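Local coordinates for molybdopterin adenylyltransferase (Helicobacter pylori, PDB 4XCW), which probably adenylylates molybdopterin with ATP to give the activated, AMP-linked intermediate of molybdenum cofactor biosynthesis, at residues B[96-99]-B[100-103]; B[107-110]-B[111-115]; B[147-150]-B[151-154]; B[165-168]-B[169-172]. All blocks are in the same frame, centred on the assembly; numbering follows the deposited sequence.

Contact 1 (B[96-99]-B[100-103]); sequences KMLP and GFGE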
ATOM      1  N   LYS B  96       3.557  -1.427 -14.659  1.00 26.43           N
ATOM      2  CA  LYS B  96       2.945  -0.539 -13.661  1.00 24.99           C
ATOM      3  C   LYS B  96       2.082  -1.357 -12.717  1.00 25.54           C
ATOM      4  O   LYS B  96       1.248  -2.131 -13.183  1.00 28.60           O
ATOM      5  CB  LYS B  96       2.044   0.514 -14.311  1.00 26.31           C
ATOM      6  CG  LYS B  96       2.710   1.626 -15.083  1.00 37.14           C
ATOM      7  CD  LYS B  96       1.629   2.582 -15.582  1.00 40.81           C
ATOM      8  CE  LYS B  96       2.207   3.816 -16.264  1.00 48.30           C
ATOM      9  NZ  LYS B  96       2.815   3.510 -17.591  1.00 52.38           N
ATOM     10  N   MET B  97       2.236  -1.177 -11.406  1.00 21.17           N
ATOM     11  CA  MET B  97       1.333  -1.841 -10.468  1.00 20.70           C
ATOM     12  C   MET B  97       0.198  -0.895 -10.072  1.00 20.74           C
ATOM     13  O   MET B  97       0.351   0.327 -10.112  1.00 23.20           O
ATOM     14  CB  MET B  97       2.084  -2.321  -9.220  1.00 25.88           C
ATOM     15  CG  MET B  97       3.192  -3.327  -9.509  1.00 25.50           C
ATOM     16  SD  MET B  97       2.579  -4.833 -10.304  1.00 23.97           S
ATOM     17  CE  MET B  97       1.672  -5.616  -8.984  1.00 22.99           C
ATOM     18  N   LEU B  98      -0.936  -1.474  -9.694  1.00 19.35           N
ATOM     19  CA  LEU B  98      -2.104  -0.702  -9.279  1.00 21.27           C
ATOM     20  C   LEU B  98      -2.434  -1.043  -7.831  1.00 22.87           C
ATOM     21  O   LEU B  98      -3.222  -1.950  -7.575  1.00 22.43           O
ATOM     22  CB  LEU B  98      -3.295  -1.000 -10.193  1.00 22.77           C
ATOM     23  CG  LEU B  98      -3.052  -0.800 -11.689  1.00 23.59           C
ATOM     24  CD1 LEU B  98      -4.203  -1.355 -12.522  1.00 23.52           C
ATOM     25  CD2 LEU B  98      -2.831   0.677 -11.990  1.00 21.09           C
ATOM     26  N   PRO B  99      -1.809  -0.333  -6.876  1.00 20.25           N
ATOM     27  CA  PRO B  99      -1.976  -0.639  -5.451  1.00 24.62           C
ATOM     28  C   PRO B  99      -3.430  -0.563  -4.983  1.00 21.92           C
ATOM     29  O   PRO B  99      -3.769  -1.187  -3.981  1.00 25.93           O
ATOM     30  CB  PRO B  99      -1.123   0.429  -4.752  1.00 27.14           C
ATOM     31  CG  PRO B  99      -0.906   1.490  -5.762  1.00 26.72           C
ATOM     32  CD  PRO B  99      -0.894   0.802  -7.092  1.00 24.75           C
ATOM     33  N   GLY B 100      -4.265   0.188  -5.693  1.00 25.38           N
ATOM     34  CA  GLY B 100      -5.664   0.329  -5.315  1.00 24.34           C
ATOM     35  C   GLY B 100      -6.433  -0.979  -5.343  1.00 24.66           C
ATOM     36  O   GLY B 100      -7.360  -1.181  -4.553  1.00 24.95           O
ATOM     37  N   PHE B 101      -6.049  -1.875  -6.248  1.00 23.94           N
ATOM     38  CA  PHE B 101      -6.683  -3.191  -6.312  1.00 24.70           C
ATOM     39  C   PHE B 101      -6.345  -4.005  -5.080  1.00 23.63           C
ATOM     40  O   PHE B 101      -7.230  -4.579  -4.461  1.00 21.13           O
ATOM     41  CB  PHE B 101      -6.246  -3.961  -7.556  1.00 20.75           C
ATOM     42  CG  PHE B 101      -7.025  -3.626  -8.796  1.00 23.51           C
ATOM     43  CD1 PHE B 101      -6.619  -2.599  -9.632  1.00 25.88           C
ATOM     44  CD2 PHE B 101      -8.155  -4.352  -9.137  1.00 28.76           C
ATOM     45  CE1 PHE B 101      -7.327  -2.298 -10.785  1.00 25.38           C
ATOM     46  CE2 PHE B 101      -8.869  -4.056 -10.287  1.00 31.72           C
ATOM     47  CZ  PHE B 101      -8.455  -3.023 -11.112  1.00 27.54           C
ATOM     48  N   GLY B 102      -5.064  -4.064  -4.736  1.00 21.65           N
ATOM     49  CA  GLY B 102      -4.632  -4.771  -3.539  1.00 21.45           C
ATOM     50  C   GLY B 102      -5.297  -4.245  -2.279  1.00 24.21           C
ATOM     51  O   GLY B 102      -5.680  -5.009  -1.389  1.00 23.11           O
ATOM     52  N   GLU B 103      -5.438  -2.927  -2.202  1.00 22.32           N
ATOM     53  CA  GLU B 103      -6.101  -2.306  -1.062  1.00 23.04           C
ATOM     54  C   GLU B 103      -7.558  -2.736  -0.949  1.00 25.25           C
ATOM     55  O   GLU B 103      -8.021  -3.135   0.127  1.00 27.42           O
ATOM     56  CB  GLU B 103      -6.014  -0.784  -1.173  1.00 29.93           C
ATOM     57  CG  GLU B 103      -4.614  -0.256  -0.949  1.00 31.12           C
ATOM     58  CD  GLU B 103      -4.424   1.157  -1.453  1.00 32.98           C
ATOM     59  OE1 GLU B 103      -5.401   1.762  -1.962  1.00 30.25           O
ATOM     60  OE2 GLU B 103      -3.285   1.656  -1.346  1.00 33.10           O
TER
HETATM   61  O   HOH W   1      -2.494  -4.079  -6.096  1.00 29.53           O

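Contact 2 (B[107-110]-B[111-115]); sequences MTSL and KYVPT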
ATOM      1  N   MET B 107      -9.595  -4.988   1.857  1.00 30.33           N
ATOM      2  CA  MET B 107     -10.701  -4.366   2.586  0.50 31.57           C
ATOM      3  C   MET B 107     -11.968  -5.200   2.462  1.00 32.06           C
ATOM      4  O   MET B 107     -12.728  -5.356   3.427  1.00 38.19           O
ATOM      5  CB  MET B 107     -10.965  -2.948   2.073  0.50 34.37           C
ATOM      6  CG  MET B 107      -9.830  -1.977   2.301  0.50 36.01           C
ATOM      7  SD  MET B 107     -10.118  -0.375   1.528  0.50 87.20           S
ATOM      8  CE  MET B 107      -8.499   0.366   1.699  0.50 44.47           C
ATOM      9  N   THR B 108     -12.187  -5.735   1.268  1.00 34.50           N
ATOM     10  CA  THR B 108     -13.349  -6.565   0.991  1.00 37.29           C
ATOM     11  C   THR B 108     -13.315  -7.834   1.838  1.00 36.02           C
ATOM     12  O   THR B 108     -14.308  -8.198   2.468  1.00 39.35           O
ATOM     13  CB  THR B 108     -13.418  -6.931  -0.502  1.00 36.24           C
ATOM     14  OG1 THR B 108     -13.447  -5.724  -1.278  1.00 34.62           O
ATOM     15  CG2 THR B 108     -14.669  -7.747  -0.799  1.00 41.96           C
ATOM     16  N   SER B 109     -12.163  -8.496   1.858  1.00 34.83           N
ATOM     17  CA  SER B 109     -12.001  -9.712   2.644  0.50 36.15           C
ATOM     18  C   SER B 109     -11.992  -9.413   4.141  1.00 37.52           C
ATOM     19  O   SER B 109     -12.465 -10.222   4.947  1.00 41.18           O
ATOM     20  CB  SER B 109     -10.716 -10.440   2.246  0.50 35.01           C
ATOM     21  OG  SER B 109     -10.605 -11.670   2.940  0.50 35.03           O
ATOM     22  N   LEU B 110     -11.473  -8.242   4.510  1.00 32.01           N
ATOM     23  CA  LEU B 110     -11.347  -7.871   5.923  1.00 36.95           C
ATOM     24  C   LEU B 110     -12.704  -7.697   6.606  1.00 43.40           C
ATOM     25  O   LEU B 110     -12.793  -7.703   7.838  1.00 42.79           O
ATOM     26  CB  LEU B 110     -10.513  -6.592   6.062  1.00 38.63           C
ATOM     27  CG  LEU B 110     -10.013  -6.232   7.466  1.00 43.73           C
ATOM     28  CD1 LEU B 110      -9.261  -7.394   8.103  1.00 39.18           C
ATOM     29  CD2 LEU B 110      -9.131  -4.994   7.410  1.00 48.12           C
ATOM     30  N   LYS B 111     -13.761  -7.550   5.815  1.00 44.59           N
ATOM     31  CA  LYS B 111     -15.110  -7.552   6.372  1.00 50.32           C
ATOM     32  C   LYS B 111     -15.404  -8.891   7.040  1.00 50.59           C
ATOM     33  O   LYS B 111     -16.111  -8.952   8.048  1.00 54.11           O
ATOM     34  CB  LYS B 111     -16.155  -7.265   5.289  1.00 55.82           C
ATOM     35  CG  LYS B 111     -16.080  -5.867   4.692  1.00 61.97           C
ATOM     36  CD  LYS B 111     -17.086  -5.686   3.558  1.00 67.48           C
ATOM     37  CE  LYS B 111     -16.939  -4.323   2.896  1.00 67.94           C
ATOM     38  NZ  LYS B 111     -17.750  -4.197   1.652  1.00 68.77           N
ATOM     39  N   TYR B 112     -14.847  -9.961   6.479  1.00 51.61           N
ATOM     40  CA  TYR B 112     -15.127 -11.316   6.949  1.00 55.85           C
ATOM     41  C   TYR B 112     -14.060 -11.865   7.903  1.00 51.48           C
ATOM     42  O   TYR B 112     -14.376 -12.311   9.007  1.00 49.67           O
ATOM     43  CB  TYR B 112     -15.278 -12.267   5.758  1.00 61.23           C
ATOM     44  CG  TYR B 112     -16.260 -11.801   4.703  1.00 71.39           C
ATOM     45  CD1 TYR B 112     -17.614 -12.096   4.809  1.00 79.46           C
ATOM     46  CD2 TYR B 112     -15.832 -11.070   3.600  1.00 71.14           C
ATOM     47  CE1 TYR B 112     -18.517 -11.675   3.847  1.00 82.30           C
ATOM     48  CE2 TYR B 112     -16.728 -10.644   2.632  1.00 75.32           C
ATOM     49  CZ  TYR B 112     -18.070 -10.950   2.761  1.00 80.70           C
ATOM     50  OH  TYR B 112     -18.969 -10.531   1.805  1.00 82.76           O
ATOM     51  N   VAL B 113     -12.802 -11.846   7.470  1.00 45.07           N
ATOM     52  CA  VAL B 113     -11.725 -12.451   8.250  1.00 45.17           C
ATOM     53  C   VAL B 113     -10.599 -11.468   8.585  1.00 39.07           C
ATOM     54  O   VAL B 113     -10.138 -10.722   7.722  1.00 35.52           O
ATOM     55  CB  VAL B 113     -11.121 -13.676   7.513  1.00 52.89           C
ATOM     56  CG1 VAL B 113     -12.141 -14.800   7.429  1.00 55.48           C
ATOM     57  CG2 VAL B 113     -10.641 -13.294   6.124  1.00 48.24           C
ATOM     58  N   PRO B 114     -10.155 -11.464   9.853  1.00 39.33           N
ATOM     59  CA  PRO B 114      -9.045 -10.607  10.290  1.00 35.85           C
ATOM     60  C   PRO B 114      -7.757 -10.902   9.536  1.00 34.30           C
ATOM     61  O   PRO B 114      -6.977  -9.990   9.249  1.00 32.74           O
ATOM     62  CB  PRO B 114      -8.897 -10.949  11.777  1.00 38.87           C
ATOM     63  CG  PRO B 114     -10.218 -11.504  12.176  1.00 44.67           C
ATOM     64  CD  PRO B 114     -10.750 -12.214  10.972  1.00 43.15           C
ATOM     65  N   THR B 115      -7.555 -12.166   9.185  1.00 32.21           N
ATOM     66  CA  THR B 115      -6.345 -12.587   8.488  1.00 29.42           C
ATOM     67  C   THR B 115      -6.296 -12.132   7.033  1.00 30.12           C
ATOM     68  O   THR B 115      -5.350 -12.445   6.301  1.00 27.73           O
ATOM     69  CB  THR B 115      -6.192 -14.118   8.556  1.00 34.47           C
ATOM     70  OG1 THR B 115      -7.452 -14.739   8.269  1.00 34.96           O
ATOM     71  CG2 THR B 115      -5.757 -14.530   9.947  1.00 34.48           C
TER
HETATM   72  O   HOH W   2     -15.663  -3.945  -0.955  1.00 38.89           O

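Contact 3 (B[147-150]-B[151-154]); sequences AVFP and AIPY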
ATOM      1  N   ALA B 147     -16.344  -7.012  -6.091  1.00 28.18           N
ATOM      2  CA  ALA B 147     -15.807  -5.768  -5.567  1.00 29.46           C
ATOM      3  C   ALA B 147     -14.963  -5.011  -6.585  1.00 30.04           C
ATOM      4  O   ALA B 147     -15.058  -3.787  -6.673  1.00 29.90           O
ATOM      5  CB  ALA B 147     -14.981  -6.040  -4.323  1.00 28.39           C
ATOM      6  N   VAL B 148     -14.131  -5.726  -7.341  1.00 23.68           N
ATOM      7  CA  VAL B 148     -13.154  -5.052  -8.199  1.00 22.82           C
ATOM      8  C   VAL B 148     -13.598  -4.893  -9.648  1.00 25.24           C
ATOM      9  O   VAL B 148     -13.113  -3.999 -10.339  1.00 26.89           O
ATOM     10  CB  VAL B 148     -11.782  -5.776  -8.206  1.00 30.90           C
ATOM     11  CG1 VAL B 148     -11.224  -5.881  -6.794  1.00 31.20           C
ATOM     12  CG2 VAL B 148     -11.879  -7.143  -8.867  1.00 29.00           C
ATOM     13  N   PHE B 149     -14.510  -5.740 -10.112  1.00 23.89           N
ATOM     14  CA  PHE B 149     -14.896  -5.677 -11.520  1.00 25.91           C
ATOM     15  C   PHE B 149     -15.465  -4.325 -11.997  1.00 26.11           C
ATOM     16  O   PHE B 149     -15.230  -3.953 -13.148  1.00 27.19           O
ATOM     17  CB  PHE B 149     -15.906  -6.768 -11.871  1.00 26.44           C
ATOM     18  CG  PHE B 149     -16.152  -6.884 -13.350  1.00 30.39           C
ATOM     19  CD1 PHE B 149     -15.269  -7.581 -14.154  1.00 32.23           C
ATOM     20  CD2 PHE B 149     -17.242  -6.267 -13.938  1.00 33.07           C
ATOM     21  CE1 PHE B 149     -15.479  -7.677 -15.517  1.00 32.60           C
ATOM     22  CE2 PHE B 149     -17.456  -6.359 -15.301  1.00 35.24           C
ATOM     23  CZ  PHE B 149     -16.572  -7.068 -16.088  1.00 30.12           C
ATOM     24  N   PRO B 150     -16.216  -3.593 -11.142  1.00 21.90           N
ATOM     25  CA  PRO B 150     -16.727  -2.314 -11.655  1.00 27.31           C
ATOM     26  C   PRO B 150     -15.659  -1.336 -12.162  1.00 25.98           C
ATOM     27  O   PRO B 150     -16.009  -0.395 -12.868  1.00 28.01           O
ATOM     28  CB  PRO B 150     -17.457  -1.731 -10.444  1.00 31.24           C
ATOM     29  CG  PRO B 150     -17.979  -2.940  -9.739  1.00 31.24           C
ATOM     30  CD  PRO B 150     -16.860  -3.946  -9.859  1.00 20.80           C
ATOM     31  N   ALA B 151     -14.388  -1.568 -11.838  1.00 27.45           N
ATOM     32  CA  ALA B 151     -13.314  -0.693 -12.296  1.00 25.91           C
ATOM     33  C   ALA B 151     -12.565  -1.282 -13.487  1.00 21.34           C
ATOM     34  O   ALA B 151     -11.715  -0.622 -14.084  1.00 25.98           O
ATOM     35  CB  ALA B 151     -12.335  -0.405 -11.151  1.00 27.38           C
ATOM     36  N   ILE B 152     -12.879  -2.522 -13.841  1.00 21.14           N
ATOM     37  CA  ILE B 152     -12.067  -3.246 -14.824  1.00 23.31           C
ATOM     38  C   ILE B 152     -12.300  -2.811 -16.292  1.00 22.54           C
ATOM     39  O   ILE B 152     -11.329  -2.560 -17.017  1.00 24.27           O
ATOM     40  CB  ILE B 152     -12.281  -4.773 -14.677  1.00 25.66           C
ATOM     41  CG1 ILE B 152     -11.617  -5.258 -13.386  1.00 21.02           C
ATOM     42  CG2 ILE B 152     -11.697  -5.534 -15.855  1.00 20.87           C
ATOM     43  CD1 ILE B 152     -11.717  -6.753 -13.166  1.00 22.99           C
ATOM     44  N   PRO B 153     -13.565  -2.708 -16.741  1.00 24.04           N
ATOM     45  CA  PRO B 153     -13.729  -2.301 -18.147  1.00 23.92           C
ATOM     46  C   PRO B 153     -13.069  -0.961 -18.498  1.00 24.36           C
ATOM     47  O   PRO B 153     -12.464  -0.838 -19.563  1.00 25.82           O
ATOM     48  CB  PRO B 153     -15.248  -2.200 -18.296  1.00 24.02           C
ATOM     49  CG  PRO B 153     -15.779  -3.166 -17.299  1.00 27.58           C
ATOM     50  CD  PRO B 153     -14.863  -3.025 -16.118  1.00 25.61           C
ATOM     51  N   TYR B 154     -13.183   0.027 -17.618  1.00 25.01           N
ATOM     52  CA  TYR B 154     -12.551   1.314 -17.870  1.00 24.49           C
ATOM     53  C   TYR B 154     -11.037   1.163 -17.862  1.00 24.08           C
ATOM     54  O   TYR B 154     -10.350   1.765 -18.680  1.00 25.93           O
ATOM     55  CB  TYR B 154     -12.980   2.347 -16.838  1.00 23.42           C
ATOM     56  CG  TYR B 154     -12.461   3.745 -17.093  1.00 25.43           C
ATOM     57  CD1 TYR B 154     -12.644   4.362 -18.324  1.00 29.76           C
ATOM     58  CD2 TYR B 154     -11.818   4.460 -16.089  1.00 27.84           C
ATOM     59  CE1 TYR B 154     -12.191   5.644 -18.551  1.00 33.06           C
ATOM     60  CE2 TYR B 154     -11.362   5.737 -16.307  1.00 33.68           C
ATOM     61  CZ  TYR B 154     -11.548   6.324 -17.539  1.00 33.19           C
ATOM     62  OH  TYR B 154     -11.092   7.596 -17.756  1.00 36.16           O
TER
HETATM   63  O   HOH W   3     -15.160   0.360 -15.446  1.00 28.53           O

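Contact 4 (B[165-168]-B[169-172]); sequences QVNE and KNIQ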
ATOM      1  N   GLN B 165     -18.276  -5.102 -22.704  1.00 33.72           N
ATOM      2  CA  GLN B 165     -19.656  -4.671 -22.573  1.00 38.13           C
ATOM      3  C   GLN B 165     -20.316  -5.433 -21.434  1.00 38.55           C
ATOM      4  O   GLN B 165     -20.489  -6.652 -21.482  1.00 39.73           O
ATOM      5  CB  GLN B 165     -20.404  -4.862 -23.886  1.00 43.31           C
ATOM      6  CG  GLN B 165     -19.652  -4.269 -25.058  1.00 48.68           C
ATOM      7  CD  GLN B 165     -20.561  -3.666 -26.100  1.00 55.52           C
ATOM      8  OE1 GLN B 165     -21.764  -3.518 -25.884  1.00 64.37           O
ATOM      9  NE2 GLN B 165     -19.990  -3.307 -27.241  1.00 56.15           N
ATOM     10  N   VAL B 166     -20.666  -4.684 -20.399  1.00 37.31           N
ATOM     11  CA  VAL B 166     -21.120  -5.236 -19.133  1.00 37.67           C
ATOM     12  C   VAL B 166     -22.558  -5.743 -19.173  1.00 35.58           C
ATOM     13  O   VAL B 166     -23.426  -5.121 -19.777  1.00 37.54           O
ATOM     14  CB  VAL B 166     -20.985  -4.167 -18.045  1.00 42.32           C
ATOM     15  CG1 VAL B 166     -21.380  -4.711 -16.696  1.00 40.23           C
ATOM     16  CG2 VAL B 166     -19.555  -3.674 -18.025  1.00 40.96           C
ATOM     17  N   ASN B 167     -22.790  -6.893 -18.543  1.00 35.42           N
ATOM     18  CA  ASN B 167     -24.141  -7.377 -18.299  1.00 39.25           C
ATOM     19  C   ASN B 167     -24.664  -6.697 -17.038  1.00 40.57           C
ATOM     20  O   ASN B 167     -24.386  -7.130 -15.921  1.00 39.75           O
ATOM     21  CB  ASN B 167     -24.168  -8.902 -18.156  1.00 41.63           C
ATOM     22  CG  ASN B 167     -25.583  -9.468 -18.144  1.00 49.24           C
ATOM     23  OD1 ASN B 167     -26.541  -8.778 -17.796  1.00 49.66           O
ATOM     24  ND2 ASN B 167     -25.717 -10.735 -18.525  1.00 50.30           N
ATOM     25  N   GLU B 168     -25.415  -5.621 -17.231  1.00 42.81           N
ATOM     26  CA  GLU B 168     -25.804  -4.752 -16.130  1.00 47.04           C
ATOM     27  C   GLU B 168     -26.855  -5.402 -15.232  1.00 49.14           C
ATOM     28  O   GLU B 168     -27.135  -4.921 -14.136  1.00 50.77           O
ATOM     29  CB  GLU B 168     -26.300  -3.418 -16.690  1.00 51.41           C
ATOM     30  CG  GLU B 168     -25.241  -2.753 -17.560  1.00 56.60           C
ATOM     31  CD  GLU B 168     -25.636  -1.381 -18.049  1.00 65.62           C
ATOM     32  OE1 GLU B 168     -26.797  -0.981 -17.842  1.00 70.13           O
ATOM     33  OE2 GLU B 168     -24.774  -0.701 -18.646  1.00 69.60           O
ATOM     34  N   LYS B 169     -27.420  -6.507 -15.702  1.00 47.20           N
ATOM     35  CA  LYS B 169     -28.286  -7.332 -14.875  1.00 53.50           C
ATOM     36  C   LYS B 169     -27.499  -7.938 -13.710  1.00 52.09           C
ATOM     37  O   LYS B 169     -28.062  -8.263 -12.666  1.00 54.83           O
ATOM     38  CB  LYS B 169     -28.927  -8.437 -15.717  1.00 55.79           C
ATOM     39  CG  LYS B 169     -29.937  -9.280 -14.970  1.00 57.13           C
ATOM     40  CD  LYS B 169     -31.065  -8.416 -14.452  1.00 58.21           C
ATOM     41  CE  LYS B 169     -31.988  -9.200 -13.546  1.00 57.61           C
ATOM     42  NZ  LYS B 169     -32.682 -10.314 -14.249  1.00 57.53           N
ATOM     43  N   ASN B 170     -26.190  -8.078 -13.888  1.00 43.42           N
ATOM     44  CA  ASN B 170     -25.373  -8.790 -12.914  1.00 44.21           C
ATOM     45  C   ASN B 170     -24.319  -7.944 -12.206  1.00 45.98           C
ATOM     46  O   ASN B 170     -23.901  -8.273 -11.096  1.00 45.13           O
ATOM     47  CB  ASN B 170     -24.692  -9.978 -13.594  1.00 45.30           C
ATOM     48  CG  ASN B 170     -25.684 -11.036 -14.033  1.00 47.99           C
ATOM     49  OD1 ASN B 170     -26.722 -11.227 -13.400  1.00 50.04           O
ATOM     50  ND2 ASN B 170     -25.367 -11.734 -15.119  1.00 46.53           N
ATOM     51  N   ILE B 171     -23.885  -6.860 -12.843  1.00 43.96           N
ATOM     52  CA  ILE B 171     -22.833  -6.021 -12.280  1.00 42.08           C
ATOM     53  C   ILE B 171     -22.868  -4.648 -12.952  1.00 46.82           C
ATOM     54  O   ILE B 171     -23.340  -4.514 -14.081  1.00 46.17           O
ATOM     55  CB  ILE B 171     -21.435  -6.687 -12.451  1.00 40.54           C
ATOM     56  CG1 ILE B 171     -20.368  -6.007 -11.583  1.00 39.50           C
ATOM     57  CG2 ILE B 171     -21.022  -6.735 -13.910  1.00 41.22           C
ATOM     58  CD1 ILE B 171     -20.308  -6.542 -10.164  1.00 37.93           C
ATOM     59  N   GLN B 172     -22.401  -3.623 -12.248  1.00 49.31           N
ATOM     60  CA  GLN B 172     -22.337  -2.277 -12.805  1.00 50.30           C
ATOM     61  C   GLN B 172     -20.891  -1.893 -13.056  1.00 49.14           C
ATOM     62  O   GLN B 172     -20.045  -2.099 -12.194  1.00 48.52           O
ATOM     63  CB  GLN B 172     -22.981  -1.264 -11.858  1.00 59.68           C
ATOM     64  CG  GLN B 172     -24.410  -1.587 -11.465  1.00 71.69           C
ATOM     65  CD  GLN B 172     -25.233  -2.108 -12.624  1.00 79.83           C
ATOM     66  OE1 GLN B 172     -25.390  -1.433 -13.643  1.00 83.18           O
ATOM     67  NE2 GLN B 172     -25.768  -3.314 -12.473  1.00 82.41           N
TER

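Contact 1 (B[96-99]-B[100-103])
Leu98 and Phe101 lie side by side and point the same way, the leucine meeting the ring obliquely through its CB and one of its two methyl branches. Leu98 CD1 comes 3.7 Å from Phe101 CE1, and Leu98 CB sits equally near Phe101 CD1. Phe101 reaches this place because its CG stands anti to its own carbonyl carbon (chi1 -84°), beside the backbone N. Both side chains continue the apolar layer against the sheet, where Leu130 of strand 129-134 touches the two of them. Here the chain passes from the short strand 96-97, outermost in this chain's own sheet, through Leu98 into helix 99-110. Leu98 O takes the N-H of Phe101 at 3.1 Å, and a water bridges the same oxygen to Gly102 N, donating to the carbonyl and accepting from the amide. An i+4 bond follows, from Glu103 N to Pro99 O at 3.0 Å. The Glu103 side chain folds back over that oxygen, its CG 3.3 Å from Pro99 O. Beyond CG the chain is extended, and Glu103 OE2 forms a salt bridge with Arg106 of the second subunit. Glu103 residues of both other subunits also pack against it.

Contact 2 (B[107-110]-B[111-115])
Ser109 O is gripped by two backbone N-H groups, those of Tyr112 and Val113. The Tyr112 N bond is the shorter at 2.8 Å, but its donor stands 48° out of the carbonyl plane; Val113 N, 3.0 Å from the same Ser109 O, lies in that plane and makes a nearly straight bond (167°). Just before it the bonding is weaker, for Lys111 N is shared weakly between Met107 O and Thr108 O. The tyrosine ring lies beside these carbonyls, with Tyr112 CD2 3.4 Å from Thr108 O and Ser109 O near the ring plane at its edge. On another flank Leu110 brings CD1 to within 3.5 Å of Val113 O, its CG being anti to the backbone N (chi1 -167°). Leu110 CA also offers its hydrogen to Val113 O. The long, extended Lys111 runs back past Thr108, where a water accepts a weak bond from Lys111 NZ and donates one to Thr108 OG1, itself bonded to Leu104 O. Phe174 of the third subunit packs on Val113, Pro114 and Thr115. Such a mix of i+3 and i+4 bonds is characteristic of a helix C-terminus, here where helix 99-110 gives way to a loop and a 3-10 segment that begins at Pro114.

Contact 3 (B[147-150]-B[151-154])
The Phe149 ring carries Pro153 over one face, with Pro153 CD 4.3 Å above the plane and displaced toward the rim, while Ile152 CD1 meets the ring obliquely, 3.8 Å from Phe149 CD1. Both side chains cross the phenylalanine at about a right angle. This is a helix-to-helix junction: helix 138-148 tightens into a 3-10 turn and the chain restarts at once as helix 152-158. Two i+3 bonds carry the turn, Ala151 N to Val148 O at 3.1 Å and Ile152 N to Phe149 O at 2.8 Å, as in a 3-10 turn, which is wound more tightly than an alpha helix. Phe149 holds its CG anti to the backbone N (chi1 -170°), which swings the ring forward to Ile152 and Pro153; Tyr37 meets it from elsewhere in the chain. Ile152 also touches Leu130 and Ile132 of strand 129-134. Pro114 of the second subunit packs on Pro150 and Ala151. Having no N-H to give, Pro153 brings its ring carbon to the carbonyl, Pro153 CD lying 3.1 Å from Phe149 O. A water donates to Pro150 O and accepts from Tyr154 N, the water's oxygen lying 3.0 Å from Tyr154 N.

Contact 4 (B[165-168]-B[169-172])
Asn167 O takes two backbone N-H groups, from Asn170 at 2.9 Å and from Ile171 at 3.1 Å, the first closing an i+3 turn and the second an i+4 turn. The asparagine also reaches forward with its amide: Asn167 OD1 accepts from Lys169 N at 3.2 Å, the donor tilted from the carbonyl plane and the bond rather bent (136°). With CG anti to the backbone N (chi1 -170°), Asn167 lays that oxygen alongside Lys169 CB. This is an Asx turn, the side-chain carbonyl bonding the N-H two residues on, within a tight reversal of the loop after helix 152-158. Gln172 doubles back through a bend at chi2 and gives NE2 to Glu168 O at 2.7 Å, the oxygen lying almost in the amide plane. Glu168 CA in turn directs its hydrogen at Ile171 O, 3.2 Å away. At the base, Val166 CG1 presses closely on Ile171 CG2 at 3.5 Å, and Ile171 also touches Phe149. Farther out, the Asn167 backbone bonds to Tyr37 and Asn170 ND2 bonds to Glu36 O, which ties the reversal to the end of helix 25-37; the Asn167 side chain touches Leu39 as well.

How the contacts relate
Contacts 1 and 2 sit near the two ends of helix 99-110, their centres about 17 Å apart, and contact 3 meets both: Phe101 CE2 is 4.0 Å from Val148 CB, and Thr108 OG1 is 3.4 Å from Ala147 CB. The end of helix 138-148 thus packs against helix 99-110 at both points. Of the other three, contact 4 touches contact 3, Pro153 CG standing 3.9 Å from Val166 CG2 with centres about 11 Å apart; its nearest atoms are about 12 Å from contact 1. Contacts 1, 2 and 3 all take part in the trimer, and Pro114, a residue of contact 2, packs from the second subunit on contact 3.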